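Local coordinates for protein mevalonate diphosphate decarboxylase (Legionella pneumophila, PDB 3LTO) that probably catalyses the ATP-dependent decarboxylation of mevalonate diphosphate to isopentenyl diphosphate, the final step of the classical mevalonate pathway, at residues Leu176-Ser184 and Lys304-Leu315; Arg75-Tyr86 and Glu138-Gly146. All coordinates share one frame; numbering follows the deposited sequence.

How the contacts relate
The two contacts belong to different halves of the GHMP fold and lie on opposite sides of the chain's centre, with their own centres 35 Å apart and their nearest atoms about 19 Å apart. Contact 2 pairs two helices of the N-terminal, S5-like part and ends beside a sulfate ion, probably from the crystallisation liquor, which Arg-144 binds together with Tyr-16, Lys-20 and the backbone of Gly-148; the site is consistent with a pocket for the substrate's phosphates. Contact 1 closes an edge of the C-terminal sheet. Its last modelled residue, Leu-315, touches Pro-102 and Ser-105, which belong to the serine-rich loop that probably serves nucleotide binding in this family.

Contact 1 (Leu176-Ser184 and Lys304-Leu315); sequences LLHQVIVIS and KSDHLVGNYDVL
Ile-181 packs against Leu-308 and Tyr-312, filling the angle between the end of a helix and the short strand that follows it. Its CG2 methyl presses on Tyr-312 CB at 3.6 Å and meets the ring obliquely near CG and CD2. The other branch, set beside the backbone N by a chi1 of -65°, carries CD1 to Leu-308 CD1 at 4.0 Å, the two side chains crossing at about a right angle. Next to this tight part the backbones pair: Val-180 N donates to Leu-315 O at 3.0 Å, and Leu-315 N to Val-180 O at 2.9 Å, both nearly straight. Towards Val-182 the antiparallel ladder slackens. Val-182 N still donates to Asp-313 O at 3.0 Å, but the reverse link runs through a water that donates to Val-182 O and accepts from Asp-313 N. This side carries the exposed Asp-313; here Val-182 CG2 also meets Leu-315 CD1, but the detail of that contact is doubtful at the chain terminus. The short, weakly bonded strand 313-314 is the outermost of the antiparallel sheet within the chain, while strand 288-292 pairs with the other side of 177-182. Beyond the Ile-181 face lies helix 258-274, where Ile-263 packs on Leu-308 and Tyr-312 and the carbonyl of Asn-259 binds Tyr-312 OH.

Contact 2 (Arg75-Tyr86 and Glu138-Gly146); sequences RFIDHLVRLKEY and EQAQLSRLG. With SO4 (sulfate ion), chain D.
A helix-helix contact in the S5-like N-terminal half of the GHMP fold joins helix 75-86 to helix 138-144 and the turn after it. The segment axes run roughly antiparallel, at 136°, and approach no closer than 10.8 Å, so side chains bridge most of the gap. At one end Leu-142 carries the apolar part: its CD1 methyl sits over a face of the Tyr-86 ring, a CH-pi contact 4.2 Å from the centroid, and also packs on Leu-83 CD2. Tyr-86 meets it with CG anti to the backbone N (chi1 174°), which carries the ring across to Leu-142.

His-79 occupies the middle, one ring face backed by Leu-83. Its edge faces Leu-142 O, with CE1 3.3 Å away, and its NE2 is bonded to Thr-118 of helix 110-129. The ND1 edge accepts an in-plane bond of 3.1 Å from Arg-82 NH1, and this holds the guanidinium flat beneath Leu-145 O, which lies over one of its faces. Arg-82 CD meanwhile rests against Leu-145 CB at 3.6 Å. Because Gly-146 has no side chain, its CA can lie 3.7 Å from His-79 ND1.

Next to the sulfate, which probably comes from the crystallisation liquor, the contact becomes polar. The bent chain of Arg-75 brings NH2 within 2.8 Å of Gly-146 O, above the carbonyl plane. Arg-144, whose side chain leaves the backbone away from helix 75-86, reaches the anion with NH1, which donates to sulfate O1 at 2.7 Å.

Contact 1 (Leu176-Ser184 and Lys304-Leu315)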
loop_
_atom_site.group_PDB
_atom_site.type_symbol
_atom_site.label_atom_id
_atom_site.label_comp_id
_atom_site.label_asym_id
_atom_site.label_seq_id
_atom_site.Cartn_x
_atom_site.Cartn_y
_atom_site.Cartn_z
ATOM N N LEU A 176 -4.950 -24.155 14.503
ATOM C CA LEU A 176 -4.448 -25.276 13.724
ATOM C C LEU A 176 -3.357 -25.970 14.520
ATOM O O LEU A 176 -2.736 -25.362 15.387
ATOM C CB LEU A 176 -3.855 -24.785 12.406
ATOM C CG LEU A 176 -4.774 -24.012 11.465
ATOM C CD1 LEU A 176 -3.949 -23.465 10.302
ATOM C CD2 LEU A 176 -5.904 -24.922 10.969
ATOM N N LEU A 177 -3.137 -27.251 14.251
ATOM C CA LEU A 177 -2.063 -27.966 14.927
ATOM C C LEU A 177 -0.871 -27.820 13.990
ATOM O O LEU A 177 -0.959 -28.166 12.816
ATOM C CB LEU A 177 -2.407 -29.446 15.114
ATOM C CG LEU A 177 -1.258 -30.301 15.669
ATOM C CD1 LEU A 177 -0.831 -29.779 17.043
ATOM C CD2 LEU A 177 -1.700 -31.762 15.760
ATOM N N HIS A 178 0.238 -27.298 14.504
ATOM C CA HIS A 178 1.436 -27.087 13.689
ATOM C C HIS A 178 2.608 -27.973 14.102
ATOM O O HIS A 178 3.079 -27.901 15.237
ATOM C CB HIS A 178 1.846 -25.607 13.759
ATOM C CG HIS A 178 3.226 -25.321 13.240
ATOM N ND1 HIS A 178 3.634 -25.655 11.968
ATOM C CD2 HIS A 178 4.274 -24.680 13.812
ATOM C CE1 HIS A 178 4.871 -25.230 11.776
ATOM N NE2 HIS A 178 5.281 -24.634 12.880
ATOM N N GLN A 179 3.071 -28.808 13.174
ATOM C CA GLN A 179 4.206 -29.695 13.421
ATOM C C GLN A 179 5.293 -29.452 12.378
ATOM O O GLN A 179 5.003 -29.143 11.220
ATOM C CB GLN A 179 3.782 -31.166 13.362
ATOM C CG GLN A 179 2.675 -31.541 14.321
ATOM C CD GLN A 179 2.291 -33.009 14.214
ATOM O OE1 GLN A 179 2.220 -33.567 13.118
ATOM N NE2 GLN A 179 2.031 -33.636 15.354
ATOM N N VAL A 180 6.545 -29.606 12.800
ATOM C CA VAL A 180 7.685 -29.410 11.919
ATOM C C VAL A 180 8.582 -30.642 11.871
ATOM O O VAL A 180 9.082 -31.105 12.900
ATOM C CB VAL A 180 8.550 -28.215 12.375
ATOM C CG1 VAL A 180 9.605 -27.912 11.324
ATOM C CG2 VAL A 180 7.672 -27.002 12.634
ATOM N N ILE A 181 8.772 -31.178 10.672
ATOM C CA ILE A 181 9.644 -32.324 10.501
ATOM C C ILE A 181 11.024 -31.732 10.279
ATOM O O ILE A 181 11.307 -31.145 9.234
ATOM C CB ILE A 181 9.236 -33.163 9.285
ATOM C CG1 ILE A 181 7.850 -33.763 9.528
ATOM C CG2 ILE A 181 10.273 -34.257 9.033
ATOM C CD1 ILE A 181 7.151 -34.229 8.273
ATOM N N VAL A 182 11.874 -31.868 11.286
ATOM C CA VAL A 182 13.218 -31.322 11.233
ATOM C C VAL A 182 14.174 -32.195 10.449
ATOM O O VAL A 182 14.475 -33.312 10.854
ATOM C CB VAL A 182 13.786 -31.145 12.647
ATOM C CG1 VAL A 182 15.143 -30.459 12.586
ATOM C CG2 VAL A 182 12.804 -30.364 13.495
ATOM N N ILE A 183 14.646 -31.678 9.321
ATOM C CA ILE A 183 15.595 -32.394 8.489
ATOM C C ILE A 183 16.922 -31.653 8.617
ATOM O O ILE A 183 17.042 -30.501 8.201
ATOM C CB ILE A 183 15.122 -32.429 7.024
ATOM C CG1 ILE A 183 13.856 -33.285 6.922
ATOM C CG2 ILE A 183 16.218 -32.975 6.135
ATOM C CD1 ILE A 183 13.268 -33.367 5.537
ATOM N N SER A 184 17.906 -32.315 9.221
ATOM C CA SER A 184 19.224 -31.727 9.449
ATOM C C SER A 184 19.846 -31.046 8.230
ATOM O O SER A 184 19.789 -31.557 7.112
ATOM C CB SER A 184 20.175 -32.793 9.990
ATOM O OG SER A 184 19.667 -33.342 11.198
ATOM N N LYS A 304 1.888 -39.253 12.688
ATOM C CA LYS A 304 3.156 -39.142 13.395
ATOM C C LYS A 304 3.585 -40.532 13.853
ATOM O O LYS A 304 4.748 -40.926 13.706
ATOM C CB LYS A 304 2.998 -38.223 14.609
ATOM C CG LYS A 304 4.221 -38.136 15.517
ATOM C CD LYS A 304 3.972 -37.155 16.651
ATOM C CE LYS A 304 5.225 -36.914 17.477
ATOM N NZ LYS A 304 5.088 -35.735 18.400
ATOM N N SER A 305 2.632 -41.272 14.408
ATOM C CA SER A 305 2.892 -42.617 14.895
ATOM C C SER A 305 3.308 -43.548 13.766
ATOM O O SER A 305 4.351 -44.196 13.837
ATOM C CB SER A 305 1.640 -43.190 15.576
ATOM O OG SER A 305 1.271 -42.438 16.725
ATOM N N ASP A 306 2.495 -43.598 12.717
ATOM C CA ASP A 306 2.763 -44.494 11.601
ATOM C C ASP A 306 3.865 -44.109 10.614
ATOM O O ASP A 306 4.381 -44.981 9.912
ATOM C CB ASP A 306 1.470 -44.772 10.814
ATOM C CG ASP A 306 0.405 -45.459 11.653
ATOM O OD1 ASP A 306 0.749 -46.097 12.668
ATOM O OD2 ASP A 306 -0.785 -45.371 11.288
ATOM N N HIS A 307 4.242 -42.836 10.544
ATOM C CA HIS A 307 5.272 -42.458 9.579
ATOM C C HIS A 307 6.389 -41.513 10.017
ATOM O O HIS A 307 7.376 -41.366 9.303
ATOM C CB HIS A 307 4.619 -41.887 8.314
ATOM C CG HIS A 307 3.640 -42.814 7.665
ATOM N ND1 HIS A 307 2.294 -42.795 7.955
ATOM C CD2 HIS A 307 3.811 -43.793 6.744
ATOM C CE1 HIS A 307 1.676 -43.720 7.240
ATOM N NE2 HIS A 307 2.574 -44.339 6.497
ATOM N N LEU A 308 6.255 -40.878 11.175
ATOM C CA LEU A 308 7.283 -39.944 11.645
ATOM C C LEU A 308 8.187 -40.510 12.731
ATOM O O LEU A 308 9.412 -40.402 12.654
ATOM C CB LEU A 308 6.622 -38.660 12.146
ATOM C CG LEU A 308 6.553 -37.460 11.198
ATOM C CD1 LEU A 308 6.596 -37.905 9.748
ATOM C CD2 LEU A 308 5.292 -36.670 11.501
ATOM N N VAL A 309 7.577 -41.104 13.748
ATOM C CA VAL A 309 8.320 -41.690 14.851
ATOM C C VAL A 309 9.353 -42.695 14.350
ATOM O O VAL A 309 9.043 -43.568 13.531
ATOM C CB VAL A 309 7.372 -42.400 15.821
ATOM C CG1 VAL A 309 8.164 -43.155 16.861
ATOM C CG2 VAL A 309 6.449 -41.379 16.468
ATOM N N GLY A 310 10.582 -42.559 14.836
ATOM C CA GLY A 310 11.639 -43.469 14.434
ATOM C C GLY A 310 12.293 -43.131 13.109
ATOM O O GLY A 310 13.289 -43.750 12.736
ATOM N N ASN A 311 11.748 -42.146 12.400
ATOM C CA ASN A 311 12.301 -41.756 11.106
ATOM C C ASN A 311 12.777 -40.315 11.039
ATOM O O ASN A 311 13.827 -40.029 10.463
ATOM C CB ASN A 311 11.268 -41.989 10.016
ATOM C CG ASN A 311 10.741 -43.394 10.026
ATOM O OD1 ASN A 311 11.513 -44.352 10.121
ATOM N ND2 ASN A 311 9.423 -43.536 9.922
ATOM N N TYR A 312 11.996 -39.406 11.613
ATOM C CA TYR A 312 12.352 -37.994 11.607
ATOM C C TYR A 312 12.058 -37.374 12.951
ATOM O O TYR A 312 11.168 -37.824 13.671
ATOM C CB TYR A 312 11.546 -37.228 10.555
ATOM C CG TYR A 312 11.625 -37.775 9.150
ATOM C CD1 TYR A 312 10.859 -38.871 8.763
ATOM C CD2 TYR A 312 12.470 -37.195 8.207
ATOM C CE1 TYR A 312 10.931 -39.378 7.469
ATOM C CE2 TYR A 312 12.552 -37.688 6.914
ATOM C CZ TYR A 312 11.782 -38.781 6.548
ATOM O OH TYR A 312 11.874 -39.273 5.261
ATOM N N ASP A 313 12.812 -36.339 13.298
ATOM C CA ASP A 313 12.558 -35.650 14.548
ATOM C C ASP A 313 11.389 -34.738 14.236
ATOM O O ASP A 313 11.291 -34.219 13.124
ATOM C CB ASP A 313 13.765 -34.815 14.989
ATOM C CG ASP A 313 14.874 -35.659 15.583
ATOM O OD1 ASP A 313 14.567 -36.617 16.332
ATOM O OD2 ASP A 313 16.055 -35.356 15.313
ATOM N N VAL A 314 10.510 -34.544 15.212
ATOM C CA VAL A 314 9.342 -33.692 15.024
ATOM C C VAL A 314 9.198 -32.676 16.148
ATOM O O VAL A 314 9.421 -32.998 17.317
ATOM C CB VAL A 314 8.046 -34.519 14.988
ATOM C CG1 VAL A 314 6.874 -33.626 14.638
ATOM C CG2 VAL A 314 8.177 -35.652 13.992
ATOM N N LEU A 315 8.824 -31.452 15.791
ATOM C CA LEU A 315 8.616 -30.406 16.784
ATOM C C LEU A 315 7.141 -30.051 16.855
ATOM O O LEU A 315 6.473 -30.137 15.802
ATOM C CB LEU A 315 9.419 -29.155 16.436
ATOM C CG LEU A 315 10.656 -28.972 17.312
ATOM C CD1 LEU A 315 11.901 -29.327 16.512
ATOM C CD2 LEU A 315 10.726 -27.536 17.823
HETATM O O HOH W 1 14.481 -35.860 11.061
#

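Contact 2 (Arg75-Tyr86 and Glu138-Gly146)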
loop_
_atom_site.group_PDB
_atom_site.type_symbol
_atom_site.label_atom_id
_atom_site.label_comp_id
_atom_site.label_asym_id
_atom_site.label_seq_id
_atom_site.Cartn_x
_atom_site.Cartn_y
_atom_site.Cartn_z
ATOM N N ARG A 75 22.064 -6.384 10.237
ATOM C CA ARG A 75 20.666 -6.112 9.927
ATOM C C ARG A 75 19.862 -5.760 11.172
ATOM O O ARG A 75 19.063 -4.829 11.156
ATOM C CB ARG A 75 20.024 -7.334 9.259
ATOM C CG ARG A 75 20.658 -7.757 7.945
ATOM C CD ARG A 75 20.191 -6.882 6.800
ATOM N NE ARG A 75 18.747 -6.972 6.592
ATOM C CZ ARG A 75 18.090 -6.324 5.634
ATOM N NH1 ARG A 75 18.746 -5.535 4.789
ATOM N NH2 ARG A 75 16.776 -6.461 5.518
ATOM N N PHE A 76 20.077 -6.512 12.248
ATOM C CA PHE A 76 19.336 -6.305 13.489
ATOM C C PHE A 76 19.631 -4.956 14.141
ATOM O O PHE A 76 18.715 -4.258 14.567
ATOM C CB PHE A 76 19.630 -7.451 14.472
ATOM C CG PHE A 76 18.448 -7.834 15.338
ATOM C CD1 PHE A 76 17.219 -8.156 14.759
ATOM C CD2 PHE A 76 18.569 -7.890 16.724
ATOM C CE1 PHE A 76 16.128 -8.528 15.549
ATOM C CE2 PHE A 76 17.489 -8.259 17.521
ATOM C CZ PHE A 76 16.264 -8.579 16.931
ATOM N N ILE A 77 20.910 -4.597 14.217
ATOM C CA ILE A 77 21.310 -3.330 14.802
ATOM C C ILE A 77 20.836 -2.176 13.905
ATOM O O ILE A 77 20.260 -1.196 14.392
ATOM C CB ILE A 77 22.847 -3.303 15.023
ATOM C CG1 ILE A 77 23.190 -4.196 16.226
ATOM C CG2 ILE A 77 23.342 -1.876 15.248
ATOM C CD1 ILE A 77 24.684 -4.367 16.501
ATOM N N ASP A 78 21.050 -2.293 12.598
ATOM C CA ASP A 78 20.591 -1.244 11.686
ATOM C C ASP A 78 19.095 -0.975 11.893
ATOM O O ASP A 78 18.643 0.165 11.783
ATOM C CB ASP A 78 20.814 -1.637 10.221
ATOM C CG ASP A 78 22.243 -1.443 9.774
ATOM O OD1 ASP A 78 23.008 -0.767 10.497
ATOM O OD2 ASP A 78 22.593 -1.956 8.690
ATOM N N HIS A 79 18.325 -2.021 12.185
ATOM C CA HIS A 79 16.896 -1.833 12.384
ATOM C C HIS A 79 16.636 -1.015 13.640
ATOM O O HIS A 79 15.699 -0.218 13.678
ATOM C CB HIS A 79 16.162 -3.175 12.472
ATOM C CG HIS A 79 14.672 -3.039 12.508
ATOM N ND1 HIS A 79 13.955 -2.464 11.482
ATOM C CD2 HIS A 79 13.768 -3.370 13.459
ATOM C CE1 HIS A 79 12.673 -2.444 11.798
ATOM N NE2 HIS A 79 12.531 -2.988 12.994
ATOM N N LEU A 80 17.457 -1.203 14.669
ATOM C CA LEU A 80 17.269 -0.430 15.886
ATOM C C LEU A 80 17.608 1.022 15.572
ATOM O O LEU A 80 16.867 1.927 15.947
ATOM C CB LEU A 80 18.161 -0.936 17.029
ATOM C CG LEU A 80 18.049 -0.107 18.322
ATOM C CD1 LEU A 80 16.573 -0.019 18.715
ATOM C CD2 LEU A 80 18.876 -0.725 19.467
ATOM N N VAL A 81 18.719 1.237 14.873
ATOM C CA VAL A 81 19.146 2.587 14.500
ATOM C C VAL A 81 18.008 3.254 13.743
ATOM O O VAL A 81 17.634 4.398 14.013
ATOM C CB VAL A 81 20.403 2.546 13.593
ATOM C CG1 VAL A 81 20.690 3.928 13.011
ATOM C CG2 VAL A 81 21.608 2.048 14.397
ATOM N N ARG A 82 17.454 2.508 12.796
ATOM C CA ARG A 82 16.348 2.979 11.979
ATOM C C ARG A 82 15.205 3.416 12.886
ATOM O O ARG A 82 14.613 4.478 12.689
ATOM C CB ARG A 82 15.885 1.852 11.038
ATOM C CG ARG A 82 14.569 2.110 10.307
ATOM C CD ARG A 82 14.211 0.953 9.358
ATOM N NE ARG A 82 15.296 0.699 8.417
ATOM C CZ ARG A 82 15.998 -0.430 8.353
ATOM N NH1 ARG A 82 15.728 -1.442 9.172
ATOM N NH2 ARG A 82 17.004 -0.530 7.493
ATOM N N LEU A 83 14.901 2.598 13.886
ATOM C CA LEU A 83 13.812 2.916 14.802
ATOM C C LEU A 83 14.136 4.133 15.663
ATOM O O LEU A 83 13.275 4.973 15.904
ATOM C CB LEU A 83 13.479 1.696 15.678
ATOM C CG LEU A 83 12.982 0.486 14.874
ATOM C CD1 LEU A 83 12.736 -0.697 15.797
ATOM C CD2 LEU A 83 11.705 0.852 14.132
ATOM N N LYS A 84 15.383 4.239 16.106
ATOM C CA LYS A 84 15.783 5.368 16.932
ATOM C C LYS A 84 15.692 6.672 16.149
ATOM O O LYS A 84 15.285 7.706 16.684
ATOM C CB LYS A 84 17.207 5.173 17.453
ATOM C CG LYS A 84 17.345 4.033 18.438
ATOM C CD LYS A 84 18.730 4.007 19.063
ATOM C CE LYS A 84 19.822 3.785 18.023
ATOM N NZ LYS A 84 21.145 3.642 18.687
ATOM N N GLU A 85 16.067 6.620 14.878
ATOM C CA GLU A 85 16.005 7.810 14.042
ATOM C C GLU A 85 14.549 8.201 13.802
ATOM O O GLU A 85 14.222 9.383 13.741
ATOM C CB GLU A 85 16.727 7.558 12.714
ATOM C CG GLU A 85 18.161 7.099 12.922
ATOM C CD GLU A 85 18.892 6.802 11.632
ATOM O OE1 GLU A 85 18.272 6.245 10.697
ATOM O OE2 GLU A 85 20.096 7.114 11.568
ATOM N N TYR A 86 13.673 7.209 13.683
ATOM C CA TYR A 86 12.256 7.488 13.466
ATOM C C TYR A 86 11.714 8.309 14.643
ATOM O O TYR A 86 10.895 9.206 14.459
ATOM C CB TYR A 86 11.471 6.177 13.336
ATOM C CG TYR A 86 9.966 6.349 13.259
ATOM C CD1 TYR A 86 9.351 6.825 12.102
ATOM C CD2 TYR A 86 9.157 6.030 14.349
ATOM C CE1 TYR A 86 7.959 6.978 12.031
ATOM C CE2 TYR A 86 7.768 6.178 14.294
ATOM C CZ TYR A 86 7.175 6.650 13.132
ATOM O OH TYR A 86 5.804 6.787 13.075
ATOM N N GLU A 138 1.493 0.995 11.924
ATOM C CA GLU A 138 2.708 1.770 11.741
ATOM C C GLU A 138 3.905 0.935 12.156
ATOM O O GLU A 138 4.969 1.014 11.555
ATOM C CB GLU A 138 2.654 3.041 12.578
ATOM C CG GLU A 138 1.507 3.948 12.194
ATOM C CD GLU A 138 1.502 5.244 12.975
ATOM O OE1 GLU A 138 1.299 5.205 14.213
ATOM O OE2 GLU A 138 1.706 6.300 12.337
ATOM N N GLN A 139 3.726 0.130 13.193
ATOM C CA GLN A 139 4.811 -0.704 13.679
ATOM C C GLN A 139 5.166 -1.783 12.665
ATOM O O GLN A 139 6.335 -2.095 12.468
ATOM C CB GLN A 139 4.425 -1.334 15.020
ATOM C CG GLN A 139 4.743 -0.445 16.193
ATOM C CD GLN A 139 4.313 -1.046 17.504
ATOM O OE1 GLN A 139 3.295 -0.651 18.071
ATOM N NE2 GLN A 139 5.079 -2.017 17.992
ATOM N N ALA A 140 4.144 -2.344 12.028
ATOM C CA ALA A 140 4.345 -3.382 11.030
ATOM C C ALA A 140 5.100 -2.807 9.844
ATOM O O ALA A 140 6.020 -3.443 9.333
ATOM C CB ALA A 140 2.996 -3.946 10.566
ATOM N N GLN A 141 4.706 -1.604 9.420
ATOM C CA GLN A 141 5.333 -0.935 8.281
ATOM C C GLN A 141 6.813 -0.733 8.592
ATOM O O GLN A 141 7.673 -0.957 7.741
ATOM C CB GLN A 141 4.662 0.430 8.004
ATOM C CG GLN A 141 5.168 1.567 8.910
ATOM C CD GLN A 141 4.322 2.846 8.893
ATOM O OE1 GLN A 141 4.643 3.816 9.596
ATOM N NE2 GLN A 141 3.244 2.854 8.100
ATOM N N LEU A 142 7.102 -0.321 9.824
ATOM C CA LEU A 142 8.478 -0.091 10.260
ATOM C C LEU A 142 9.249 -1.407 10.270
ATOM O O LEU A 142 10.333 -1.513 9.689
ATOM C CB LEU A 142 8.500 0.518 11.669
ATOM C CG LEU A 142 8.075 1.980 11.836
ATOM C CD1 LEU A 142 8.054 2.341 13.313
ATOM C CD2 LEU A 142 9.051 2.882 11.084
ATOM N N SER A 143 8.672 -2.412 10.926
ATOM C CA SER A 143 9.307 -3.718 11.022
ATOM C C SER A 143 9.578 -4.251 9.619
ATOM O O SER A 143 10.569 -4.932 9.376
ATOM C CB SER A 143 8.396 -4.679 11.795
ATOM O OG SER A 143 9.108 -5.821 12.231
ATOM N N ARG A 144 8.680 -3.927 8.698
ATOM C CA ARG A 144 8.794 -4.357 7.311
ATOM C C ARG A 144 10.162 -4.020 6.716
ATOM O O ARG A 144 10.700 -4.782 5.914
ATOM C CB ARG A 144 7.672 -3.698 6.488
ATOM C CG ARG A 144 8.013 -3.366 5.034
ATOM C CD ARG A 144 7.994 -4.592 4.164
ATOM N NE ARG A 144 8.470 -4.352 2.799
ATOM C CZ ARG A 144 9.585 -4.879 2.304
ATOM N NH1 ARG A 144 10.344 -5.657 3.061
ATOM N NH2 ARG A 144 9.914 -4.678 1.038
ATOM N N LEU A 145 10.728 -2.893 7.139
ATOM C CA LEU A 145 12.013 -2.416 6.627
ATOM C C LEU A 145 13.249 -3.199 7.045
ATOM O O LEU A 145 14.297 -3.098 6.406
ATOM C CB LEU A 145 12.180 -0.940 6.993
ATOM C CG LEU A 145 11.000 -0.113 6.476
ATOM C CD1 LEU A 145 11.029 1.279 7.055
ATOM C CD2 LEU A 145 11.057 -0.079 4.958
ATOM N N GLY A 146 13.137 -3.966 8.121
ATOM C CA GLY A 146 14.261 -4.771 8.562
ATOM C C GLY A 146 14.075 -6.198 8.067
ATOM O O GLY A 146 15.034 -6.882 7.728
HETATM S S SO4 D . 13.249 -8.327 2.636
HETATM O O1 SO4 D . 12.105 -7.489 2.252
HETATM O O2 SO4 D . 13.337 -8.422 4.101
HETATM O O3 SO4 D . 13.075 -9.676 2.072
HETATM O O4 SO4 D . 14.491 -7.736 2.105
#